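Local coordinates for protein rhodopsin (Todarodes pacificus, PDB 2Z73) that detects light with a covalently bound retinal, whose 11-cis to all-trans isomerisation activates G-protein signalling to phospholipase C for vision in dim light, at residues I39-C44 with L91-C96; G50-V55 with N75-D80; F81-V86 with F303-A308. One frame throughout, in Å; residues are numbered along the deposited sequence.

Contact 1: residues I39-C44 with L91-C96; sequences IFIGIC and LMTISC
M92 reaches I41 through its thioether. The side chain leaves the backbone with CG anti to N (chi1 -169°) and then runs out extended, which brings its sulfur beside the branch point of the isoleucine. M92 SD is 3.9 Å from I41 CG1, and the I41 CG2 methyl lies at 4.0 Å from the same M92 SD. The two side chains cross at about a right angle, and the contact is apolar. M92 also touches M302 of helix 294-306 and Y111 of helix 104-138, and its side chain comes to about 6 Å from the retinal, nearest atoms counted.

Next along is T93, which makes the nearest CA pair with G42, T93 CA lying 5.8 Å from G42 CA. Helices 1 and 2 of the seven-transmembrane bundle run antiparallel here, in their extracellular halves. The segment axes are 8.4 Å apart and their directions differ by 161°, and 91-96 belongs to the short helix 91-97 that follows the break after helix 70-87. At G42, which has no side chain, the threonine hydroxyl lies against the backbone, T93 OG1 being 3.5 Å from G42 CA. The I41 CG2 methyl closes in from beside it, 3.1 Å from T93 OG1. No hydrogen bond joins the two segments themselves. The hydroxyl instead has weak bonds to two carbonyls, G88 O earlier in the chain, in the break after helix 70-87, and G38 O on helix 1 just before I39.

Further on, S95 turns its hydroxyl back to its own helix: S95 OG donates to L91 O over 2.8 Å, with a C=O...donor angle of 175°. A second, weak bond links S95 OG to K100 O.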
loop_
_atom_site.group_PDB
_atom_site.type_symbol
_atom_site.label_atom_id
_atom_site.label_comp_id
_atom_site.label_asym_id
_atom_site.label_seq_id
_atom_site.Cartn_x
_atom_site.Cartn_y
_atom_site.Cartn_z
ATOM N N ILE A 39 11.978 11.109 -15.026
ATOM C CA ILE A 39 10.665 11.605 -15.389
ATOM C C ILE A 39 9.623 10.665 -14.822
ATOM O O ILE A 39 8.613 11.089 -14.273
ATOM C CB ILE A 39 10.506 11.678 -16.914
ATOM C CG1 ILE A 39 11.405 12.793 -17.460
ATOM C CG2 ILE A 39 9.035 11.872 -17.283
ATOM C CD1 ILE A 39 11.487 12.850 -18.969
ATOM N N PHE A 40 9.884 9.375 -14.949
ATOM C CA PHE A 40 8.952 8.372 -14.464
ATOM C C PHE A 40 8.637 8.528 -12.978
ATOM O O PHE A 40 7.481 8.771 -12.597
ATOM C CB PHE A 40 9.501 6.965 -14.705
ATOM C CG PHE A 40 8.570 5.886 -14.266
ATOM C CD1 PHE A 40 7.526 5.492 -15.086
ATOM C CD2 PHE A 40 8.701 5.309 -13.010
ATOM C CE1 PHE A 40 6.619 4.537 -14.659
ATOM C CE2 PHE A 40 7.802 4.354 -12.569
ATOM C CZ PHE A 40 6.757 3.967 -13.395
ATOM N N ILE A 41 9.667 8.379 -12.145
ATOM C CA ILE A 41 9.488 8.476 -10.702
ATOM C C ILE A 41 8.964 9.848 -10.265
ATOM O O ILE A 41 8.267 9.954 -9.258
ATOM C CB ILE A 41 10.801 8.135 -9.962
ATOM C CG1 ILE A 41 10.484 7.693 -8.535
ATOM C CG2 ILE A 41 11.733 9.323 -9.961
ATOM C CD1 ILE A 41 9.497 6.503 -8.458
ATOM N N GLY A 42 9.297 10.884 -11.038
ATOM C CA GLY A 42 8.831 12.223 -10.740
ATOM C C GLY A 42 7.322 12.286 -10.887
ATOM O O GLY A 42 6.627 12.948 -10.109
ATOM N N ILE A 43 6.801 11.582 -11.883
ATOM C CA ILE A 43 5.369 11.554 -12.118
ATOM C C ILE A 43 4.675 10.680 -11.064
ATOM O O ILE A 43 3.473 10.810 -10.839
ATOM C CB ILE A 43 5.061 11.064 -13.561
ATOM C CG1 ILE A 43 5.567 12.112 -14.555
ATOM C CG2 ILE A 43 3.561 10.819 -13.747
ATOM C CD1 ILE A 43 5.130 11.894 -16.009
ATOM N N CYS A 44 5.417 9.792 -10.410
ATOM C CA CYS A 44 4.811 8.989 -9.356
ATOM C C CYS A 44 4.731 9.911 -8.148
ATOM O O CYS A 44 3.835 9.797 -7.313
ATOM C CB CYS A 44 5.661 7.754 -9.023
ATOM S SG CYS A 44 5.610 6.439 -10.276
ATOM N N LEU A 91 15.058 13.554 -4.502
ATOM C CA LEU A 91 16.158 12.617 -4.299
ATOM C C LEU A 91 16.485 11.698 -5.488
ATOM O O LEU A 91 17.653 11.562 -5.866
ATOM C CB LEU A 91 15.911 11.795 -3.024
ATOM C CG LEU A 91 15.879 12.628 -1.727
ATOM C CD1 LEU A 91 15.545 11.767 -0.523
ATOM C CD2 LEU A 91 17.213 13.308 -1.536
ATOM N N MET A 92 15.483 11.068 -6.095
ATOM C CA MET A 92 15.786 10.188 -7.217
ATOM C C MET A 92 15.780 10.938 -8.536
ATOM O O MET A 92 16.754 10.901 -9.287
ATOM C CB MET A 92 14.809 9.012 -7.291
ATOM C CG MET A 92 15.265 7.936 -8.281
ATOM S SD MET A 92 14.183 6.490 -8.472
ATOM C CE MET A 92 15.042 5.640 -9.736
ATOM N N THR A 93 14.682 11.622 -8.815
ATOM C CA THR A 93 14.553 12.372 -10.049
ATOM C C THR A 93 15.778 13.228 -10.339
ATOM O O THR A 93 16.307 13.189 -11.448
ATOM C CB THR A 93 13.299 13.254 -10.012
ATOM O OG1 THR A 93 12.163 12.424 -9.756
ATOM C CG2 THR A 93 13.103 13.996 -11.343
ATOM N N ILE A 94 16.232 13.999 -9.353
ATOM C CA ILE A 94 17.398 14.853 -9.552
ATOM C C ILE A 94 18.637 13.992 -9.782
ATOM O O ILE A 94 19.476 14.317 -10.616
ATOM C CB ILE A 94 17.618 15.801 -8.345
ATOM C CG1 ILE A 94 16.523 16.866 -8.327
ATOM C CG2 ILE A 94 18.979 16.479 -8.423
ATOM C CD1 ILE A 94 16.481 17.721 -9.564
ATOM N N SER A 95 18.736 12.886 -9.049
ATOM C CA SER A 95 19.865 11.984 -9.189
ATOM C C SER A 95 19.945 11.442 -10.601
ATOM O O SER A 95 21.028 11.367 -11.187
ATOM C CB SER A 95 19.755 10.825 -8.204
ATOM O OG SER A 95 20.216 11.226 -6.933
ATOM N N CYS A 96 18.799 11.067 -11.153
ATOM C CA CYS A 96 18.778 10.542 -12.509
ATOM C C CYS A 96 19.283 11.568 -13.513
ATOM O O CYS A 96 20.247 11.308 -14.230
ATOM C CB CYS A 96 17.366 10.086 -12.885
ATOM S SG CYS A 96 16.852 8.554 -12.072
#

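Contact 2: residues G50-V55 with N75-D80. With TWT (docosane), chain G.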
loop_
_atom_site.group_PDB
_atom_site.type_symbol
_atom_site.label_atom_id
_atom_site.label_comp_id
_atom_site.label_asym_id
_atom_site.label_seq_id
_atom_site.Cartn_x
_atom_site.Cartn_y
_atom_site.Cartn_z
ATOM N N GLY A 50 -0.336 13.866 -4.985
ATOM C CA GLY A 50 -1.602 14.464 -5.345
ATOM C C GLY A 50 -2.761 13.596 -4.896
ATOM O O GLY A 50 -3.605 14.019 -4.090
ATOM N N GLY A 51 -2.796 12.367 -5.403
ATOM C CA GLY A 51 -3.866 11.457 -5.048
ATOM C C GLY A 51 -3.979 11.115 -3.574
ATOM O O GLY A 51 -5.073 11.071 -3.021
ATOM N N ASN A 52 -2.860 10.867 -2.917
ATOM C CA ASN A 52 -2.929 10.517 -1.510
ATOM C C ASN A 52 -3.320 11.702 -0.653
ATOM O O ASN A 52 -3.947 11.535 0.397
ATOM C CB ASN A 52 -1.602 9.912 -1.038
ATOM C CG ASN A 52 -1.413 8.474 -1.522
ATOM O OD1 ASN A 52 -2.227 7.588 -1.240
ATOM N ND2 ASN A 52 -0.334 8.242 -2.251
ATOM N N GLY A 53 -2.957 12.903 -1.098
ATOM C CA GLY A 53 -3.320 14.090 -0.341
ATOM C C GLY A 53 -4.836 14.224 -0.349
ATOM O O GLY A 53 -5.460 14.490 0.672
ATOM N N ILE A 54 -5.425 14.019 -1.522
ATOM C CA ILE A 54 -6.860 14.117 -1.669
ATOM C C ILE A 54 -7.608 13.157 -0.754
ATOM O O ILE A 54 -8.592 13.539 -0.127
ATOM C CB ILE A 54 -7.287 13.840 -3.110
ATOM C CG1 ILE A 54 -6.624 14.851 -4.043
ATOM C CG2 ILE A 54 -8.795 13.904 -3.220
ATOM C CD1 ILE A 54 -7.072 14.742 -5.480
ATOM N N VAL A 55 -7.156 11.910 -0.678
ATOM C CA VAL A 55 -7.834 10.957 0.179
ATOM C C VAL A 55 -7.705 11.415 1.622
ATOM O O VAL A 55 -8.699 11.464 2.350
ATOM C CB VAL A 55 -7.300 9.484 -0.018
ATOM C CG1 VAL A 55 -5.839 9.496 -0.376
ATOM C CG2 VAL A 55 -7.537 8.656 1.243
ATOM N N ASN A 75 -4.323 6.355 7.200
ATOM C CA ASN A 75 -2.978 5.906 7.539
ATOM C C ASN A 75 -2.265 5.378 6.288
ATOM O O ASN A 75 -1.077 5.650 6.077
ATOM C CB ASN A 75 -3.036 4.815 8.614
ATOM C CG ASN A 75 -1.656 4.364 9.052
ATOM O OD1 ASN A 75 -0.919 5.117 9.689
ATOM N ND2 ASN A 75 -1.295 3.138 8.705
ATOM N N LEU A 76 -3.003 4.626 5.471
ATOM C CA LEU A 76 -2.468 4.061 4.235
ATOM C C LEU A 76 -2.066 5.195 3.281
ATOM O O LEU A 76 -1.001 5.158 2.661
ATOM C CB LEU A 76 -3.532 3.199 3.558
ATOM C CG LEU A 76 -3.129 1.928 2.816
ATOM C CD1 LEU A 76 -4.269 1.518 1.896
ATOM C CD2 LEU A 76 -1.859 2.143 2.004
ATOM N N ALA A 77 -2.928 6.202 3.164
ATOM C CA ALA A 77 -2.660 7.329 2.287
ATOM C C ALA A 77 -1.454 8.136 2.758
ATOM O O ALA A 77 -0.695 8.645 1.935
ATOM C CB ALA A 77 -3.880 8.219 2.192
ATOM N N PHE A 78 -1.279 8.267 4.070
ATOM C CA PHE A 78 -0.141 9.020 4.599
ATOM C C PHE A 78 1.112 8.239 4.216
ATOM O O PHE A 78 2.125 8.808 3.799
ATOM C CB PHE A 78 -0.211 9.130 6.126
ATOM C CG PHE A 78 0.935 9.891 6.732
ATOM C CD1 PHE A 78 0.786 11.217 7.108
ATOM C CD2 PHE A 78 2.183 9.295 6.879
ATOM C CE1 PHE A 78 1.859 11.939 7.616
ATOM C CE2 PHE A 78 3.265 10.015 7.388
ATOM C CZ PHE A 78 3.102 11.335 7.754
ATOM N N SER A 79 1.016 6.926 4.371
ATOM C CA SER A 79 2.087 6.021 4.044
ATOM C C SER A 79 2.479 6.181 2.585
ATOM O O SER A 79 3.642 6.424 2.257
ATOM C CB SER A 79 1.632 4.581 4.295
ATOM O OG SER A 79 2.655 3.647 4.023
ATOM N N ASP A 80 1.503 6.052 1.699
ATOM C CA ASP A 80 1.754 6.169 0.269
ATOM C C ASP A 80 2.174 7.577 -0.118
ATOM O O ASP A 80 2.963 7.776 -1.057
ATOM C CB ASP A 80 0.517 5.730 -0.500
ATOM C CG ASP A 80 0.205 4.268 -0.287
ATOM O OD1 ASP A 80 -0.917 3.827 -0.630
ATOM O OD2 ASP A 80 1.089 3.558 0.223
HETATM C C1 TWT G . -8.064 10.308 -6.410
HETATM C C2 TWT G . -7.662 10.665 -7.822
HETATM C C3 TWT G . -6.185 11.010 -7.815
HETATM C C4 TWT G . -5.667 11.399 -9.205
HETATM C C5 TWT G . -4.181 11.704 -9.013
HETATM C C6 TWT G . -3.745 12.976 -9.722
HETATM C C7 TWT G . -3.261 13.956 -8.637
HETATM C C8 TWT G . -3.817 15.340 -8.940
HETATM C C9 TWT G . -2.715 16.410 -9.039
HETATM C C10 TWT G . -2.415 16.505 -10.526
HETATM C C11 TWT G . -2.970 17.720 -11.272
HETATM C C12 TWT G . -2.043 17.721 -12.470
HETATM C C13 TWT G . -2.206 18.787 -13.546
HETATM C C14 TWT G . -0.772 18.780 -14.049
HETATM C C15 TWT G . -0.248 19.949 -14.862
HETATM C C16 TWT G . 1.143 19.406 -15.181
HETATM C C17 TWT G . 1.766 19.837 -16.459
HETATM C C18 TWT G . 3.224 20.017 -16.032
HETATM C C19 TWT G . 4.160 20.466 -17.140
HETATM C C20 TWT G . 5.536 20.573 -16.477
HETATM C C21 TWT G . 6.591 21.018 -17.475
HETATM C C22 TWT G . 7.927 21.101 -16.742
#
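N52 lays its amide obliquely across the beta carbon of D80, the amide and carboxylate planes standing 58° apart. CG stands anti to the carbonyl carbon (chi1 -75°), which turns the amide toward D80, and both its ends press on the same methylene: N52 ND2 is 3.2 Å from D80 CB, and N52 OD1 is 3.4 Å from that CB. The asparagine's own methylene meets the neighbouring turn, N52 CB lying 3.4 Å from A77 O. The A77 methyl points back at helix 50-55 and meets V55, whose CG2 is 3.8 Å from A77 CB; the exact setting of the valine is doubtful, because its other methyl clashes with N52 O.

These residues belong to the GNxxV sequence of helix 1 and the NLAxxD sequence of helix 2, signatures of rhodopsin-family receptors. The small A77 brings the backbones close, its CA 5.0 Å from N52 CA. G50 and G51 belong instead to the docosane site, where docosane C7 lies 3.7 Å from G50 CA.

Amide and carboxylate do not bond to each other. N52 ND2 gives its hydrogen bond to A308 O, and D80 OD2 pairs with S122 OG on helix 104-138. The two helices therefore touch by van der Waals packing, while their buried polar ends tie them to a third and a fourth segment of the bundle; such burial would probably make a charge on D80 costly.

Contact 3: residues F81-V86 with F303-A308; sequences FTFSLV and FAKASA. With RET (retinal), chain D; PLM (palmitic acid), chain E.
F83 drives its ring against the backbone of K305, joining transmembrane helices 2 and 7 of the opsin bundle beside the retinal attachment site. CG stands anti to the backbone N (chi1 -169°), which swings the ring across to the other segment. Its tight corner is CE2: F83 CE2 is 3.4 Å from K305 O and 3.6 Å from K305 CA, while K305 CB sits in the ring plane at the edge. Farther back along the ring, the A308 methyl packs obliquely, 3.8 Å from F83 CD2. A serine in place of F83 would probably leave the A308 methyl and the K305 backbone without their apolar cover and open a gap next to the lysine that carries the chromophore. That lysine bends at its last torsion (chi4 -78°), and K305 NZ is joined covalently to retinal C15; Y111 OH is its hydrogen-bond partner.

At the next residue, S84, the packing is looser and holds a water. S84 OG stays 3.6 Å from A308 O without bonding to it and bonds to D80 O in its own helix. The water bridges the two sides, donating to S84 OG and, over 2.8 Å, to K305 O.

On the lipid-facing side of helix 70-87, F81 points away from helix 7, and a palmitic acid chain passes over one face of its ring, with its C9 3.9 Å above the plane and offset toward the rim.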
loop_
_atom_site.group_PDB
_atom_site.type_symbol
_atom_site.label_atom_id
_atom_site.label_comp_id
_atom_site.label_asym_id
_atom_site.label_seq_id
_atom_site.Cartn_x
_atom_site.Cartn_y
_atom_site.Cartn_z
ATOM N N PHE A 81 1.661 8.563 0.604
ATOM C CA PHE A 81 2.033 9.936 0.322
ATOM C C PHE A 81 3.544 10.109 0.519
ATOM O O PHE A 81 4.248 10.534 -0.392
ATOM C CB PHE A 81 1.313 10.908 1.261
ATOM C CG PHE A 81 1.721 12.340 1.050
ATOM C CD1 PHE A 81 1.146 13.096 0.041
ATOM C CD2 PHE A 81 2.737 12.908 1.814
ATOM C CE1 PHE A 81 1.579 14.386 -0.206
ATOM C CE2 PHE A 81 3.177 14.202 1.576
ATOM C CZ PHE A 81 2.599 14.943 0.564
ATOM N N THR A 82 4.011 9.770 1.721
ATOM C CA THR A 82 5.414 9.892 2.093
ATOM C C THR A 82 6.330 9.070 1.193
ATOM O O THR A 82 7.447 9.481 0.896
ATOM C CB THR A 82 5.662 9.444 3.566
ATOM O OG1 THR A 82 4.613 9.931 4.407
ATOM C CG2 THR A 82 6.992 9.992 4.080
ATOM N N PHE A 83 5.868 7.897 0.778
ATOM C CA PHE A 83 6.680 7.053 -0.097
ATOM C C PHE A 83 6.932 7.808 -1.401
ATOM O O PHE A 83 8.066 7.982 -1.839
ATOM C CB PHE A 83 5.940 5.758 -0.420
ATOM C CG PHE A 83 6.795 4.727 -1.086
ATOM C CD1 PHE A 83 7.368 3.703 -0.339
ATOM C CD2 PHE A 83 7.047 4.789 -2.453
ATOM C CE1 PHE A 83 8.179 2.752 -0.939
ATOM C CE2 PHE A 83 7.857 3.845 -3.068
ATOM C CZ PHE A 83 8.426 2.822 -2.313
ATOM N N SER A 84 5.844 8.251 -2.015
ATOM C CA SER A 84 5.912 8.970 -3.271
ATOM C C SER A 84 6.747 10.247 -3.173
ATOM O O SER A 84 7.494 10.571 -4.103
ATOM C CB SER A 84 4.494 9.303 -3.749
ATOM O OG SER A 84 3.672 8.133 -3.740
ATOM N N LEU A 85 6.624 10.962 -2.054
ATOM C CA LEU A 85 7.369 12.202 -1.854
ATOM C C LEU A 85 8.875 11.937 -1.815
ATOM O O LEU A 85 9.645 12.413 -2.662
ATOM C CB LEU A 85 6.981 12.863 -0.526
ATOM C CG LEU A 85 7.054 14.400 -0.387
ATOM C CD1 LEU A 85 7.396 14.740 1.056
ATOM C CD2 LEU A 85 8.086 15.011 -1.329
ATOM N N VAL A 86 9.272 11.174 -0.802
ATOM C CA VAL A 86 10.654 10.846 -0.561
ATOM C C VAL A 86 11.338 10.011 -1.641
ATOM O O VAL A 86 12.510 10.213 -1.930
ATOM C CB VAL A 86 10.803 10.125 0.792
ATOM C CG1 VAL A 86 12.267 9.776 1.047
ATOM C CG2 VAL A 86 10.276 10.999 1.900
ATOM N N PHE A 303 8.437 -0.276 -10.927
ATOM C CA PHE A 303 7.094 -0.829 -10.862
ATOM C C PHE A 303 6.681 -0.868 -9.398
ATOM O O PHE A 303 5.561 -0.496 -9.050
ATOM C CB PHE A 303 7.086 -2.245 -11.452
ATOM C CG PHE A 303 5.713 -2.787 -11.711
ATOM C CD1 PHE A 303 4.901 -2.214 -12.681
ATOM C CD2 PHE A 303 5.225 -3.870 -10.975
ATOM C CE1 PHE A 303 3.612 -2.705 -12.920
ATOM C CE2 PHE A 303 3.938 -4.374 -11.203
ATOM C CZ PHE A 303 3.128 -3.788 -12.178
ATOM N N ALA A 304 7.593 -1.311 -8.535
ATOM C CA ALA A 304 7.307 -1.382 -7.098
ATOM C C ALA A 304 7.063 0.009 -6.515
ATOM O O ALA A 304 6.080 0.227 -5.807
ATOM C CB ALA A 304 8.458 -2.084 -6.347
ATOM N N LYS A 305 7.942 0.955 -6.827
ATOM C CA LYS A 305 7.793 2.313 -6.310
ATOM C C LYS A 305 6.462 2.985 -6.680
ATOM O O LYS A 305 5.909 3.754 -5.893
ATOM C CB LYS A 305 8.953 3.190 -6.786
ATOM C CG LYS A 305 10.302 2.809 -6.213
ATOM C CD LYS A 305 11.306 3.930 -6.410
ATOM C CE LYS A 305 12.730 3.485 -6.134
ATOM N NZ LYS A 305 13.081 3.393 -4.722
ATOM N N ALA A 306 5.952 2.697 -7.876
ATOM C CA ALA A 306 4.699 3.290 -8.316
ATOM C C ALA A 306 3.516 2.735 -7.529
ATOM O O ALA A 306 2.456 3.346 -7.477
ATOM C CB ALA A 306 4.500 3.054 -9.814
ATOM N N SER A 307 3.701 1.579 -6.899
ATOM C CA SER A 307 2.613 0.984 -6.121
ATOM C C SER A 307 1.933 2.003 -5.230
ATOM O O SER A 307 0.727 2.010 -5.114
ATOM C CB SER A 307 3.116 -0.175 -5.243
ATOM O OG SER A 307 2.061 -0.736 -4.454
ATOM N N ALA A 308 2.712 2.872 -4.607
ATOM C CA ALA A 308 2.149 3.862 -3.697
ATOM C C ALA A 308 1.273 4.941 -4.343
ATOM O O ALA A 308 0.821 5.856 -3.656
ATOM C CB ALA A 308 3.268 4.518 -2.883
HETATM C C1 RET D . 10.325 -6.865 0.325
HETATM C C2 RET D . 9.191 -7.758 -0.255
HETATM C C3 RET D . 7.998 -7.015 -0.831
HETATM C C4 RET D . 7.428 -5.964 0.137
HETATM C C5 RET D . 8.508 -5.074 0.753
HETATM C C6 RET D . 9.823 -5.457 0.845
HETATM C C7 RET D . 10.893 -4.556 1.446
HETATM C C8 RET D . 11.395 -3.395 0.837
HETATM C C9 RET D . 12.357 -2.381 1.292
HETATM C C10 RET D . 12.544 -1.400 0.399
HETATM C C11 RET D . 13.337 -0.191 0.460
HETATM C C12 RET D . 13.479 0.770 -0.502
HETATM C C13 RET D . 13.035 0.915 -1.942
HETATM C C14 RET D . 13.275 2.079 -2.618
HETATM C C15 RET D . 12.893 2.292 -4.019
HETATM C C16 RET D . 11.037 -7.626 1.443
HETATM C C17 RET D . 11.375 -6.723 -0.824
HETATM C C18 RET D . 7.902 -3.772 1.208
HETATM C C19 RET D . 12.998 -2.480 2.661
HETATM C C20 RET D . 12.322 -0.300 -2.577
HETATM C C1 PLM E . -6.472 19.031 9.918
HETATM O O2 PLM E . -6.596 20.198 9.569
HETATM C C2 PLM E . -6.417 17.938 8.847
HETATM C C3 PLM E . -5.104 17.142 8.843
HETATM C C4 PLM E . -4.429 17.226 7.479
HETATM C C5 PLM E . -3.303 16.239 7.359
HETATM C C6 PLM E . -2.663 16.365 5.997
HETATM C C7 PLM E . -1.256 15.811 6.022
HETATM C C8 PLM E . -0.561 15.929 4.656
HETATM C C9 PLM E . 0.647 14.996 4.543
HETATM C CA PLM E . 1.942 15.671 4.934
HETATM C CB PLM E . 2.942 14.648 5.432
HETATM C CC PLM E . 4.350 15.210 5.443
HETATM C CD PLM E . 5.339 14.179 5.948
HETATM C CE PLM E . 6.552 14.126 5.052
HETATM C CF PLM E . 7.831 14.503 5.779
HETATM C CG PLM E . 9.040 14.441 4.851
HETATM O O HOH W 1 5.275 6.457 -5.974
#

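Overall arrangement
All three contacts are buried, but the centre of contact 1, toward the extracellular end, is about 20 Å from that of the chain, whereas those of contacts 2 and 3 are about 10 and 9 Å away. Contacts 1 and 2 pair helix 31-61 with transmembrane helix 2, once beyond its break and once before it; contact 3 joins helix 70-87 to helix 7. Contact 3 touches both others: I41 CD1 packs 3.8 Å from K305 CB, and D80 CB lies 3.2 Å from A308 O. Chemistry shifts from thioether and hydroxyl packing in contact 1, through an amide packed on a methylene in contact 2, its polar partner outside, to a ring and a bridging water in contact 3.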